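Local atomic coordinates of AGR_C_1268p (Agrobacterium tumefaciens str. C58, PDB entry 2GHS), a protein that probably acts as a metal-dependent gluconolactonase of the SMP-30/regucalcin family and is thought to bind calcium. Residues 90-101 / 105-116; 141-149 / 206-214. All blocks are in the same frame, centred on the assembly; numbering follows the deposited sequence. Where two conformers were deposited one is given.

Interaction 1: residues 90-101 / 105-116; sequences FMGSALAKISDS and IASDDGLFLRDT. With K (potassium ion), chain B.
The backbone N of Met-91, a selenomethionine, donates to Asp-108 OD1 at 2.8 Å, meeting the carboxylate from above its plane. Asp-108 N returns a longer bond of 3.2 Å to Met-91 O. An aspartate suits this corner because its carboxylate serves two partners: OD1 takes Met-91 N and OD2 forms a salt bridge with Arg-154. Separately, its backbone O binds the potassium ion at 2.6 Å, a site completed by Glu-128, Leu-131, Asn-134 and water. Behind it Ser-107 OG accepts from Asp-109 N, making an ST turn, and donates to Gly-110 O, which Ser-107 N reaches from the opposite face. Gly-110 is needed there, at phi 132°.

Phe-90 lies over this serine. With CG between the backbone N and the carbonyl carbon (chi1 48°), its ring sets one face against Ser-107 CB, 3.8 Å from the centroid. CE2 then stands 3.4 Å from Phe-112 CD1, above the centre of the second ring, whose plane is turned 38° away. Beyond them Ser-93 and Ala-94 both face Ala-106, a classic beta bulge, and Ile-149 of strand 147-153 packs against the two small alanines.

The hairpin of strands 92-99 and 102-107 continues through 110-115 to 121-125, forming a four-stranded propeller blade; Phe-90 touches Leu-121, and Leu-95 meets Trp-64 and Phe-66 of strand 62-67.

Interaction 2: residues 141-149 / 206-214; sequences MHPSGALWI and VPLDARTGL
This contact joins what appear to be neighbouring propeller blades: the turn at 142-145 and the strand after it, 147-153, meet the end of strand 202-207 and the loop that follows. His-142, Trp-148 and Gly-213 meet at its centre, with Leu-208 and Ser-144 beside them.

Gly-213 CA sits over the centre of the imidazole of His-142, 3.5 Å from the ring centroid and 7° off its normal. The opposite face is covered by Pro-143 CD. Glycine suits this place twice over: its phi is positive, and a beta carbon would press into the ring. CG of His-142 stands anti to the backbone N (chi1 -178°), and this extends the ring across to the other loop, where CE1 comes edge-on to Ala-210 O at 3.2 Å.

From the same glycine the carbonyl O accepts the indole NE1 of Trp-148 at 3.0 Å. The oxygen lies in the plane of the indole, and the nitrogen in that of the carbonyl. Further along, CZ2 touches Leu-208 CD2 at 3.7 Å, and Leu-208 CD1 reaches His-142 CD2 at 3.8 Å; the branched leucine thus fills the corner between the two rings. Phe-186 adds an edge-to-face partner to each of them.

Ser-144 N donates to His-142 ND1 at 3.0 Å, tilted from the ring plane, and Ser-144 OG lies 2.9 Å from the same ND1 in a bond either could donate; Ser-144 CB packs on Arg-211 O.

His-142 NE2 bonds to Gly-190 O while ND1 accepts a backbone N-H, consistent with a neutral imidazole. Bonds at both nitrogens would fix the ring's rotation, presenting its face to Gly-213. The indole bond satisfies a buried N-H; the rest is mainly van der Waals and CH-pi contact.

How the interactions relate
Along the chain, interaction 1 comes first: its segments 90-101 and 105-116 are separated by only three residues, themselves part of strand 102-107, within one hairpin and its following strand. Interaction 2 opens only afterwards and closes a much longer excursion of 56 residues, from 141-149 to 206-214, so the two lie in series, neither nested nor crossed. One is therefore internal to a blade; the other appears to join neighbouring blades. Residues 141-149 link them: Ile-149 CD1 packs 3.6 Å from Ala-106 CB, Met-141 leans on Ala-96, and Leu-147 meets Leu-111. Apolar packing thus continues from the first sheet into the next around the propeller.

Interaction 1: residues 90-101 / 105-116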
ATOM      1  N   PHE A  90      13.472 -12.228  -1.870  1.00  7.79           N
ATOM      2  CA  PHE A  90      12.080 -12.562  -1.813  1.00  7.50           C
ATOM      3  C   PHE A  90      11.286 -11.407  -2.418  1.00  8.09           C
ATOM      4  O   PHE A  90      11.866 -10.339  -2.737  1.00  8.24           O
ATOM      5  CB  PHE A  90      11.631 -12.915  -0.379  1.00  8.88           C
ATOM      6  CG  PHE A  90      12.070 -11.941   0.684  1.00  6.81           C
ATOM      7  CD1 PHE A  90      11.808 -10.602   0.579  1.00  6.18           C
ATOM      8  CD2 PHE A  90      12.791 -12.389   1.785  1.00  8.03           C
ATOM      9  CE1 PHE A  90      12.212  -9.685   1.579  1.00  9.22           C
ATOM     10  CE2 PHE A  90      13.190 -11.505   2.756  1.00 11.06           C
ATOM     11  CZ  PHE A  90      12.928 -10.147   2.655  1.00 10.07           C
HETATM   12  N   MSE A  91       9.977 -11.621  -2.576  1.00  8.81           N
HETATM   13  CA  MSE A  91       9.112 -10.577  -3.099  1.00  9.19           C
HETATM   14  C   MSE A  91       8.565  -9.789  -1.937  1.00  9.92           C
HETATM   15  O   MSE A  91       7.571 -10.170  -1.318  1.00  9.78           O
HETATM   16  CB  MSE A  91       7.973 -11.163  -3.979  1.00  8.00           C
HETATM   17  CG  MSE A  91       8.482 -11.813  -5.217  1.00  7.85           C
HETATM   18 SE   MSE A  91       6.929 -12.335  -6.312  1.00 12.11          SE
HETATM   19  CE  MSE A  91       7.787 -13.071  -7.759  1.00  9.89           C
ATOM     20  N   GLY A  92       9.230  -8.703  -1.600  1.00  9.30           N
ATOM     21  CA  GLY A  92       8.702  -7.835  -0.542  1.00  9.95           C
ATOM     22  C   GLY A  92       7.516  -7.062  -1.066  1.00  9.43           C
ATOM     23  O   GLY A  92       7.534  -6.628  -2.213  1.00 10.28           O
ATOM     24  N   SER A  93       6.513  -6.830  -0.202  1.00  8.49           N
ATOM     25  CA  SER A  93       5.375  -5.980  -0.560  1.00  8.02           C
ATOM     26  C   SER A  93       4.954  -4.918   0.440  1.00 10.00           C
ATOM     27  O   SER A  93       4.132  -4.067   0.066  1.00  9.11           O
ATOM     28  CB  SER A  93       4.173  -6.829  -0.872  1.00 11.03           C
ATOM     29  OG  SER A  93       3.751  -7.498   0.317  1.00 10.83           O
ATOM     30  N   ALA A  94       5.479  -4.958   1.674  1.00  8.67           N
ATOM     31  CA  ALA A  94       5.152  -3.916   2.678  1.00  8.96           C
ATOM     32  C   ALA A  94       6.315  -3.678   3.575  1.00  9.66           C
ATOM     33  O   ALA A  94       7.076  -4.591   3.862  1.00 10.69           O
ATOM     34  CB  ALA A  94       3.956  -4.265   3.513  1.00 11.09           C
ATOM     35  N   LEU A  95       6.435  -2.431   4.025  1.00  7.48           N
ATOM     36  CA  LEU A  95       7.547  -2.014   4.871  0.50  8.68           C
ATOM     37  C   LEU A  95       7.027  -1.199   6.060  1.00  9.46           C
ATOM     38  O   LEU A  95       6.216  -0.298   5.868  1.00  9.46           O
ATOM     39  CB  LEU A  95       8.522  -1.134   4.069  0.50 10.27           C
ATOM     40  CG  LEU A  95       9.861  -0.708   4.666  0.50 11.49           C
ATOM     41  CD1 LEU A  95      10.852  -1.870   4.683  0.50 12.26           C
ATOM     42  CD2 LEU A  95      10.481   0.467   3.902  0.50 15.38           C
ATOM     43  N   ALA A  96       7.564  -1.476   7.251  1.00  8.44           N
ATOM     44  CA  ALA A  96       7.258  -0.700   8.437  1.00  7.29           C
ATOM     45  C   ALA A  96       8.553  -0.340   9.113  1.00  8.72           C
ATOM     46  O   ALA A  96       9.493  -1.136   9.182  1.00 11.20           O
ATOM     47  CB  ALA A  96       6.377  -1.451   9.376  1.00  8.15           C
ATOM     48  N   LYS A  97       8.606   0.878   9.632  1.00  9.18           N
ATOM     49  CA  LYS A  97       9.729   1.279  10.437  1.00  8.60           C
ATOM     50  C   LYS A  97       9.583   0.706  11.841  1.00  8.73           C
ATOM     51  O   LYS A  97       8.503   0.777  12.414  1.00  8.09           O
ATOM     52  CB  LYS A  97       9.828   2.814  10.502  1.00 10.29           C
ATOM     53  CG  LYS A  97      10.998   3.380  11.315  1.00 11.69           C
ATOM     54  CD  LYS A  97      11.140   4.897  11.129  1.00 11.82           C
ATOM     55  CE  LYS A  97      12.283   5.431  11.882  1.00 16.20           C
ATOM     56  NZ  LYS A  97      12.495   6.902  11.648  1.00 14.97           N
ATOM     57  N   ILE A  98      10.686   0.202  12.402  1.00  8.10           N
ATOM     58  CA  ILE A  98      10.790  -0.175  13.811  1.00  6.82           C
ATOM     59  C   ILE A  98      11.540   0.893  14.614  1.00  8.21           C
ATOM     60  O   ILE A  98      11.124   1.302  15.743  1.00 10.51           O
ATOM     61  CB  ILE A  98      11.415  -1.544  13.955  1.00  8.78           C
ATOM     62  CG1 ILE A  98      10.527  -2.597  13.333  1.00 11.52           C
ATOM     63  CG2 ILE A  98      11.680  -1.868  15.443  1.00  9.91           C
ATOM     64  CD1 ILE A  98      11.163  -3.959  13.222  1.00 12.00           C
ATOM     65  N   SER A  99      12.650   1.337  14.050  1.00  9.23           N
ATOM     66  CA  SER A  99      13.499   2.310  14.704  1.00  7.97           C
ATOM     67  C   SER A  99      14.380   2.950  13.633  1.00  9.80           C
ATOM     68  O   SER A  99      14.318   2.582  12.466  1.00  8.57           O
ATOM     69  CB  SER A  99      14.387   1.625  15.744  1.00  9.25           C
ATOM     70  OG  SER A  99      15.429   0.906  15.095  1.00 10.53           O
ATOM     71  N   ASP A 100      15.262   3.853  14.023  1.00 10.29           N
ATOM     72  CA  ASP A 100      16.108   4.434  13.001  1.00 13.18           C
ATOM     73  C   ASP A 100      17.101   3.411  12.408  1.00 14.30           C
ATOM     74  O   ASP A 100      17.686   3.689  11.381  1.00 16.63           O
ATOM     75  CB  ASP A 100      16.851   5.656  13.518  1.00 13.30           C
ATOM     76  CG  ASP A 100      15.937   6.899  13.648  1.00 28.62           C
ATOM     77  OD1 ASP A 100      14.860   6.991  12.992  1.00 25.91           O
ATOM     78  OD2 ASP A 100      16.319   7.816  14.408  1.00 35.67           O
ATOM     79  N   SER A 101      17.283   2.256  13.051  1.00 13.03           N
ATOM     80  CA  SER A 101      18.194   1.230  12.538  1.00 14.29           C
ATOM     81  C   SER A 101      17.541  -0.067  12.032  1.00 12.13           C
ATOM     82  O   SER A 101      18.251  -0.951  11.588  1.00 12.24           O
ATOM     83  CB  SER A 101      19.194   0.892  13.635  1.00 16.77           C
ATOM     84  OG  SER A 101      18.558   0.408  14.804  1.00 23.27           O
ATOM     85  N   ILE A 105       9.861  -6.046   6.969  1.00  8.22           N
ATOM     86  CA  ILE A 105       9.419  -6.241   5.597  0.65  7.88           C
ATOM     87  C   ILE A 105       8.532  -7.471   5.545  1.00  7.39           C
ATOM     88  O   ILE A 105       8.901  -8.540   6.065  1.00  8.16           O
ATOM     89  CB  ILE A 105      10.607  -6.465   4.655  0.65 10.00           C
ATOM     90  CG1 ILE A 105      11.373  -5.153   4.445  0.65 10.82           C
ATOM     91  CG2 ILE A 105      10.110  -7.022   3.335  0.65  8.46           C
ATOM     92  CD1 ILE A 105      12.602  -5.304   3.605  0.65 15.11           C
ATOM     93  N   ALA A 106       7.356  -7.318   4.931  1.00  8.31           N
ATOM     94  CA  ALA A 106       6.461  -8.441   4.654  1.00  9.56           C
ATOM     95  C   ALA A 106       6.788  -8.927   3.256  1.00  9.95           C
ATOM     96  O   ALA A 106       6.907  -8.152   2.329  1.00 10.85           O
ATOM     97  CB  ALA A 106       5.012  -8.020   4.720  1.00 12.66           C
ATOM     98  N   SER A 107       6.895 -10.235   3.106  1.00  8.81           N
ATOM     99  CA  SER A 107       7.185 -10.820   1.831  1.00  8.13           C
ATOM    100  C   SER A 107       6.414 -12.110   1.617  1.00  5.82           C
ATOM    101  O   SER A 107       5.719 -12.602   2.530  1.00  8.02           O
ATOM    102  CB  SER A 107       8.669 -11.146   1.767  1.00 10.35           C
ATOM    103  OG  SER A 107       9.012 -12.343   2.473  1.00  8.27           O
ATOM    104  N   ASP A 108       6.559 -12.664   0.408  1.00  7.49           N
ATOM    105  CA  ASP A 108       6.022 -13.961   0.044  1.00  7.18           C
ATOM    106  C   ASP A 108       6.578 -15.110   0.837  1.00 10.23           C
ATOM    107  O   ASP A 108       5.997 -16.199   0.847  1.00 10.93           O
ATOM    108  CB  ASP A 108       6.158 -14.217  -1.468  1.00  7.03           C
ATOM    109  CG  ASP A 108       7.611 -14.194  -1.988  1.00 10.68           C
ATOM    110  OD1 ASP A 108       8.487 -13.613  -1.324  1.00 11.17           O
ATOM    111  OD2 ASP A 108       7.842 -14.706  -3.133  1.00 10.96           O
ATOM    112  N   ASP A 109       7.695 -14.891   1.496  1.00  9.50           N
ATOM    113  CA  ASP A 109       8.322 -15.946   2.246  1.00  9.31           C
ATOM    114  C   ASP A 109       8.299 -15.774   3.780  1.00  9.57           C
ATOM    115  O   ASP A 109       8.848 -16.623   4.514  1.00 13.19           O
ATOM    116  CB  ASP A 109       9.776 -16.094   1.732  1.00 10.33           C
ATOM    117  CG  ASP A 109       9.846 -16.572   0.245  1.00 11.86           C
ATOM    118  OD1 ASP A 109       8.834 -17.102  -0.303  1.00 18.24           O
ATOM    119  OD2 ASP A 109      10.924 -16.407  -0.358  1.00 23.85           O
ATOM    120  N   GLY A 110       7.616 -14.737   4.275  1.00  9.53           N
ATOM    121  CA  GLY A 110       7.547 -14.453   5.671  1.00 10.20           C
ATOM    122  C   GLY A 110       7.833 -12.997   5.971  1.00  8.02           C
ATOM    123  O   GLY A 110       8.001 -12.170   5.055  1.00 10.32           O
ATOM    124  N   LEU A 111       7.849 -12.681   7.259  1.00  9.35           N
ATOM    125  CA  LEU A 111       8.142 -11.365   7.778  1.00  7.47           C
ATOM    126  C   LEU A 111       9.586 -11.326   8.283  1.00  8.38           C
ATOM    127  O   LEU A 111      10.003 -12.198   9.051  1.00  9.04           O
ATOM    128  CB  LEU A 111       7.227 -11.098   8.943  1.00  7.85           C
ATOM    129  CG  LEU A 111       5.763 -11.012   8.572  1.00 11.42           C
ATOM    130  CD1 LEU A 111       4.896 -11.516   9.702  1.00 19.53           C
ATOM    131  CD2 LEU A 111       5.423  -9.587   8.240  1.00 15.24           C
ATOM    132  N   PHE A 112      10.355 -10.352   7.805  1.00  7.37           N
ATOM    133  CA  PHE A 112      11.801 -10.257   8.052  1.00  7.97           C
ATOM    134  C   PHE A 112      12.146  -8.892   8.637  1.00  8.01           C
ATOM    135  O   PHE A 112      11.531  -7.861   8.265  1.00 11.13           O
ATOM    136  CB  PHE A 112      12.565 -10.408   6.744  1.00  9.03           C
ATOM    137  CG  PHE A 112      12.595 -11.814   6.228  1.00 10.21           C
ATOM    138  CD1 PHE A 112      11.474 -12.349   5.616  1.00 14.69           C
ATOM    139  CD2 PHE A 112      13.710 -12.629   6.418  1.00  7.78           C
ATOM    140  CE1 PHE A 112      11.482 -13.648   5.149  1.00 13.43           C
ATOM    141  CE2 PHE A 112      13.708 -13.946   5.954  1.00  8.56           C
ATOM    142  CZ  PHE A 112      12.580 -14.462   5.338  1.00 12.15           C
ATOM    143  N   LEU A 113      13.082  -8.893   9.564  1.00  8.44           N
ATOM    144  CA  LEU A 113      13.715  -7.655  10.046  1.00  8.92           C
ATOM    145  C   LEU A 113      14.825  -7.270   9.074  1.00  9.18           C
ATOM    146  O   LEU A 113      15.547  -8.136   8.588  1.00 11.47           O
ATOM    147  CB  LEU A 113      14.312  -7.873  11.427  1.00  9.15           C
ATOM    148  CG  LEU A 113      13.360  -8.304  12.545  1.00 12.91           C
ATOM    149  CD1 LEU A 113      14.086  -8.216  13.924  1.00 18.64           C
ATOM    150  CD2 LEU A 113      12.077  -7.493  12.566  1.00 19.16           C
ATOM    151  N   ARG A 114      14.965  -5.976   8.810  1.00  8.03           N
ATOM    152  CA  ARG A 114      15.997  -5.474   7.933  1.00  7.51           C
ATOM    153  C   ARG A 114      16.789  -4.446   8.725  1.00 10.76           C
ATOM    154  O   ARG A 114      16.209  -3.485   9.254  1.00  9.04           O
ATOM    155  CB  ARG A 114      15.406  -4.781   6.713  1.00  6.78           C
ATOM    156  CG  ARG A 114      16.478  -4.203   5.778  1.00  6.01           C
ATOM    157  CD  ARG A 114      15.874  -3.784   4.444  1.00  8.34           C
ATOM    158  NE  ARG A 114      16.921  -3.260   3.598  1.00  8.41           N
ATOM    159  CZ  ARG A 114      17.393  -2.019   3.630  1.00 12.60           C
ATOM    160  NH1 ARG A 114      16.857  -1.058   4.359  1.00 10.74           N
ATOM    161  NH2 ARG A 114      18.395  -1.723   2.846  1.00 13.32           N
ATOM    162  N   ASP A 115      18.102  -4.664   8.815  1.00  9.46           N
ATOM    163  CA  ASP A 115      19.005  -3.682   9.416  1.00  9.87           C
ATOM    164  C   ASP A 115      19.284  -2.614   8.376  1.00 11.09           C
ATOM    165  O   ASP A 115      19.752  -2.926   7.284  1.00 11.98           O
ATOM    166  CB  ASP A 115      20.276  -4.366   9.832  1.00  8.26           C
ATOM    167  CG  ASP A 115      21.208  -3.438  10.578  1.00 22.74           C
ATOM    168  OD1 ASP A 115      21.841  -2.583   9.930  1.00 19.97           O
ATOM    169  OD2 ASP A 115      21.294  -3.562  11.821  1.00 32.96           O
ATOM    170  N   THR A 116      18.980  -1.345   8.676  1.00 11.42           N
ATOM    171  CA  THR A 116      19.042  -0.355   7.609  1.00 11.32           C
ATOM    172  C   THR A 116      20.473   0.035   7.247  1.00 15.92           C
ATOM    173  O   THR A 116      20.750   0.440   6.120  1.00 19.30           O
ATOM    174  CB  THR A 116      18.215   0.870   7.971  1.00 17.54           C
ATOM    175  OG1 THR A 116      18.810   1.469   9.109  1.00 17.61           O
ATOM    176  CG2 THR A 116      16.799   0.483   8.346  1.00 18.11           C
TER
HETATM  177  K     K B 315       4.003 -17.796   0.360  1.00 12.29           K
HETATM  178  O   HOH W   1      16.709   4.086   9.037  1.00 43.45           O
HETATM  179  O   HOH W   2      20.928  -0.445  11.259  1.00 31.72           O
HETATM  180  O   HOH W   3       2.146 -15.735   0.842  1.00 10.79           O

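Interaction 2: residues 141-149 / 206-214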
HETATM    1  N   MSE A 141       0.337  -0.338   8.637  1.00  9.09           N
HETATM    2  CA  MSE A 141       0.470  -0.267  10.082  1.00  9.14           C
HETATM    3  C   MSE A 141      -0.725   0.402  10.762  1.00  7.09           C
HETATM    4  O   MSE A 141      -1.165   1.483  10.361  1.00  8.42           O
HETATM    5  CB  MSE A 141       1.750   0.501  10.450  1.00 10.96           C
HETATM    6  CG  MSE A 141       3.041  -0.217  10.141  1.00 10.22           C
HETATM    7 SE   MSE A 141       3.155  -1.872  11.151  1.00 12.79          SE
HETATM    8  CE  MSE A 141       2.678  -1.179  12.885  1.00 12.70           C
ATOM      9  N   HIS A 142      -1.199  -0.238  11.827  1.00  9.09           N
ATOM     10  CA  HIS A 142      -2.208   0.287  12.713  1.00  9.00           C
ATOM     11  C   HIS A 142      -1.469   1.076  13.821  1.00  7.67           C
ATOM     12  O   HIS A 142      -0.372   0.688  14.234  1.00 10.65           O
ATOM     13  CB  HIS A 142      -3.052  -0.874  13.272  1.00 10.69           C
ATOM     14  CG  HIS A 142      -4.149  -0.420  14.170  1.00  8.19           C
ATOM     15  ND1 HIS A 142      -3.964  -0.181  15.496  1.00  7.51           N
ATOM     16  CD2 HIS A 142      -5.424  -0.076  13.905  1.00  6.99           C
ATOM     17  CE1 HIS A 142      -5.077   0.282  16.032  1.00 10.71           C
ATOM     18  NE2 HIS A 142      -5.993   0.358  15.079  1.00  7.73           N
ATOM     19  N   PRO A 143      -2.064   2.174  14.330  1.00  9.82           N
ATOM     20  CA  PRO A 143      -1.386   2.948  15.368  1.00 13.13           C
ATOM     21  C   PRO A 143      -1.020   2.236  16.691  1.00 12.91           C
ATOM     22  O   PRO A 143      -0.166   2.732  17.444  1.00 15.03           O
ATOM     23  CB  PRO A 143      -2.296   4.149  15.585  1.00 13.77           C
ATOM     24  CG  PRO A 143      -3.459   3.924  14.881  1.00 17.61           C
ATOM     25  CD  PRO A 143      -3.282   2.835  13.872  1.00 10.66           C
ATOM     26  N   SER A 144      -1.635   1.095  16.969  1.00 11.39           N
ATOM     27  CA  SER A 144      -1.268   0.265  18.117  1.00 11.59           C
ATOM     28  C   SER A 144       0.128  -0.377  17.958  1.00 12.08           C
ATOM     29  O   SER A 144       0.665  -0.927  18.928  1.00 14.01           O
ATOM     30  CB  SER A 144      -2.284  -0.858  18.271  1.00 11.92           C
ATOM     31  OG  SER A 144      -2.219  -1.729  17.151  1.00 11.78           O
ATOM     32  N   GLY A 145       0.691  -0.363  16.744  1.00 11.47           N
ATOM     33  CA  GLY A 145       1.959  -1.011  16.504  1.00 10.50           C
ATOM     34  C   GLY A 145       1.843  -2.370  15.871  1.00  9.42           C
ATOM     35  O   GLY A 145       2.860  -3.061  15.704  1.00 11.41           O
ATOM     36  N   ALA A 146       0.621  -2.777  15.558  1.00 10.05           N
ATOM     37  CA  ALA A 146       0.355  -4.023  14.825  1.00  9.64           C
ATOM     38  C   ALA A 146       0.192  -3.751  13.333  1.00  8.36           C
ATOM     39  O   ALA A 146      -0.308  -2.684  12.899  1.00 10.34           O
ATOM     40  CB  ALA A 146      -0.908  -4.655  15.348  1.00 10.12           C
ATOM     41  N   LEU A 147       0.665  -4.719  12.543  1.00  8.17           N
ATOM     42  CA  LEU A 147       0.589  -4.656  11.071  1.00  7.29           C
ATOM     43  C   LEU A 147      -0.665  -5.418  10.641  1.00  9.99           C
ATOM     44  O   LEU A 147      -0.939  -6.485  11.172  1.00 10.01           O
ATOM     45  CB  LEU A 147       1.828  -5.361  10.479  1.00 10.99           C
ATOM     46  CG  LEU A 147       1.861  -5.559   8.953  1.00 12.05           C
ATOM     47  CD1 LEU A 147       2.034  -4.211   8.246  1.00 13.57           C
ATOM     48  CD2 LEU A 147       3.024  -6.543   8.536  1.00 15.08           C
ATOM     49  N   TRP A 148      -1.369  -4.905   9.637  1.00  8.03           N
ATOM     50  CA  TRP A 148      -2.303  -5.704   8.861  1.00  9.17           C
ATOM     51  C   TRP A 148      -1.595  -5.989   7.520  1.00  8.52           C
ATOM     52  O   TRP A 148      -1.104  -5.070   6.841  1.00  8.09           O
ATOM     53  CB  TRP A 148      -3.612  -4.975   8.599  1.00  7.64           C
ATOM     54  CG  TRP A 148      -4.608  -4.943   9.706  1.00  6.95           C
ATOM     55  CD1 TRP A 148      -4.369  -4.918  11.063  1.00  9.92           C
ATOM     56  CD2 TRP A 148      -6.012  -4.817   9.563  1.00  8.42           C
ATOM     57  NE1 TRP A 148      -5.543  -4.828  11.753  1.00 11.96           N
ATOM     58  CE2 TRP A 148      -6.564  -4.760  10.856  1.00  6.86           C
ATOM     59  CE3 TRP A 148      -6.873  -4.759   8.458  1.00  9.61           C
ATOM     60  CZ2 TRP A 148      -7.934  -4.653  11.079  1.00  8.60           C
ATOM     61  CZ3 TRP A 148      -8.232  -4.646   8.695  1.00 13.61           C
ATOM     62  CH2 TRP A 148      -8.740  -4.611   9.990  1.00 12.72           C
ATOM     63  N   ILE A 149      -1.613  -7.244   7.102  1.00  6.73           N
ATOM     64  CA  ILE A 149      -0.984  -7.632   5.877  1.00  6.81           C
ATOM     65  C   ILE A 149      -1.836  -8.655   5.122  1.00  7.85           C
ATOM     66  O   ILE A 149      -2.311  -9.629   5.709  1.00  8.00           O
ATOM     67  CB  ILE A 149       0.451  -8.172   6.165  1.00  8.04           C
ATOM     68  CG1 ILE A 149       1.159  -8.598   4.871  1.00 13.15           C
ATOM     69  CG2 ILE A 149       0.432  -9.331   7.125  1.00 10.13           C
ATOM     70  CD1 ILE A 149       1.496  -7.453   3.960  1.00 14.26           C
ATOM     71  N   VAL A 206     -14.454  -2.000   9.325  1.00 11.12           N
ATOM     72  CA  VAL A 206     -14.370  -2.946  10.420  1.00 11.82           C
ATOM     73  C   VAL A 206     -14.167  -2.162  11.749  1.00  9.42           C
ATOM     74  O   VAL A 206     -13.212  -1.430  11.901  1.00 10.42           O
ATOM     75  CB  VAL A 206     -13.144  -3.908  10.228  1.00 13.38           C
ATOM     76  CG1 VAL A 206     -13.164  -5.029  11.285  1.00 14.81           C
ATOM     77  CG2 VAL A 206     -13.130  -4.494   8.864  1.00 16.70           C
ATOM     78  N   PRO A 207     -15.064  -2.334  12.742  1.00  8.83           N
ATOM     79  CA  PRO A 207     -14.816  -1.708  14.026  1.00 10.06           C
ATOM     80  C   PRO A 207     -13.697  -2.413  14.764  1.00 10.49           C
ATOM     81  O   PRO A 207     -13.625  -3.652  14.724  1.00  8.24           O
ATOM     82  CB  PRO A 207     -16.177  -1.849  14.740  1.00 10.52           C
ATOM     83  CG  PRO A 207     -16.837  -2.936  14.117  1.00 16.33           C
ATOM     84  CD  PRO A 207     -16.322  -3.075  12.726  1.00  8.62           C
ATOM     85  N   LEU A 208     -12.772  -1.614  15.319  1.00  9.15           N
ATOM     86  CA  LEU A 208     -11.567  -2.124  15.954  1.00  7.74           C
ATOM     87  C   LEU A 208     -11.436  -1.616  17.361  1.00  9.27           C
ATOM     88  O   LEU A 208     -11.969  -0.572  17.712  1.00  8.95           O
ATOM     89  CB  LEU A 208     -10.302  -1.641  15.210  1.00  8.39           C
ATOM     90  CG  LEU A 208     -10.234  -1.778  13.697  1.00  9.32           C
ATOM     91  CD1 LEU A 208      -8.920  -1.273  13.157  1.00 10.99           C
ATOM     92  CD2 LEU A 208     -10.483  -3.227  13.326  1.00 10.73           C
ATOM     93  N   ASP A 209     -10.706  -2.398  18.154  1.00  9.43           N
ATOM     94  CA  ASP A 209     -10.086  -1.984  19.430  1.00  8.50           C
ATOM     95  C   ASP A 209      -8.859  -1.157  19.087  1.00  9.96           C
ATOM     96  O   ASP A 209      -7.850  -1.682  18.524  1.00 10.09           O
ATOM     97  CB  ASP A 209      -9.706  -3.252  20.220  1.00 10.55           C
ATOM     98  CG  ASP A 209      -9.104  -2.973  21.596  1.00 11.81           C
ATOM     99  OD1 ASP A 209      -8.651  -1.821  21.839  1.00 15.26           O
ATOM    100  OD2 ASP A 209      -9.022  -3.955  22.409  1.00 11.60           O
ATOM    101  N   ALA A 210      -8.922   0.137  19.366  1.00  9.84           N
ATOM    102  CA  ALA A 210      -7.802   1.033  19.002  1.00  9.76           C
ATOM    103  C   ALA A 210      -6.502   0.656  19.692  1.00 11.42           C
ATOM    104  O   ALA A 210      -5.426   0.992  19.174  1.00 11.11           O
ATOM    105  CB  ALA A 210      -8.122   2.511  19.252  1.00 13.46           C
ATOM    106  N   ARG A 211      -6.574  -0.048  20.818  1.00  7.21           N
ATOM    107  CA  ARG A 211      -5.359  -0.372  21.584  1.00 10.99           C
ATOM    108  C   ARG A 211      -4.575  -1.567  20.994  1.00 11.59           C
ATOM    109  O   ARG A 211      -3.381  -1.743  21.306  1.00 11.29           O
ATOM    110  CB  ARG A 211      -5.684  -0.688  23.039  1.00 12.52           C
ATOM    111  CG  ARG A 211      -6.077   0.535  23.844  1.00 15.31           C
ATOM    112  CD  ARG A 211      -6.149   0.234  25.329  1.00 21.54           C
ATOM    113  NE  ARG A 211      -4.810   0.016  25.923  1.00 25.60           N
ATOM    114  CZ  ARG A 211      -4.586  -0.603  27.088  1.00 28.58           C
ATOM    115  NH1 ARG A 211      -5.590  -1.113  27.794  1.00 17.89           N
ATOM    116  NH2 ARG A 211      -3.344  -0.743  27.543  1.00 31.16           N
ATOM    117  N   THR A 212      -5.247  -2.387  20.191  1.00  9.95           N
ATOM    118  CA  THR A 212      -4.653  -3.599  19.671  1.00 10.20           C
ATOM    119  C   THR A 212      -4.684  -3.731  18.165  1.00 10.31           C
ATOM    120  O   THR A 212      -3.964  -4.569  17.598  1.00 12.39           O
ATOM    121  CB  THR A 212      -5.373  -4.868  20.208  1.00  8.94           C
ATOM    122  OG1 THR A 212      -6.729  -4.879  19.739  1.00 10.14           O
ATOM    123  CG2 THR A 212      -5.381  -4.888  21.728  1.00 11.54           C
ATOM    124  N   GLY A 213      -5.570  -2.999  17.514  1.00  7.89           N
ATOM    125  CA  GLY A 213      -5.835  -3.177  16.083  1.00  9.08           C
ATOM    126  C   GLY A 213      -6.601  -4.422  15.702  1.00 11.72           C
ATOM    127  O   GLY A 213      -6.604  -4.795  14.527  1.00 10.73           O
ATOM    128  N   LEU A 214      -7.219  -5.091  16.682  1.00  9.72           N
ATOM    129  CA  LEU A 214      -8.038  -6.297  16.422  1.00 10.65           C
ATOM    130  C   LEU A 214      -9.499  -5.877  16.247  1.00  9.51           C
ATOM    131  O   LEU A 214     -10.004  -5.010  16.994  1.00 10.33           O
ATOM    132  CB  LEU A 214      -7.955  -7.285  17.565  1.00 11.29           C
ATOM    133  CG  LEU A 214      -6.615  -7.961  17.778  1.00 13.14           C
ATOM    134  CD1 LEU A 214      -6.603  -8.659  19.154  1.00 15.16           C
ATOM    135  CD2 LEU A 214      -6.365  -8.938  16.648  1.00 14.02           C
TER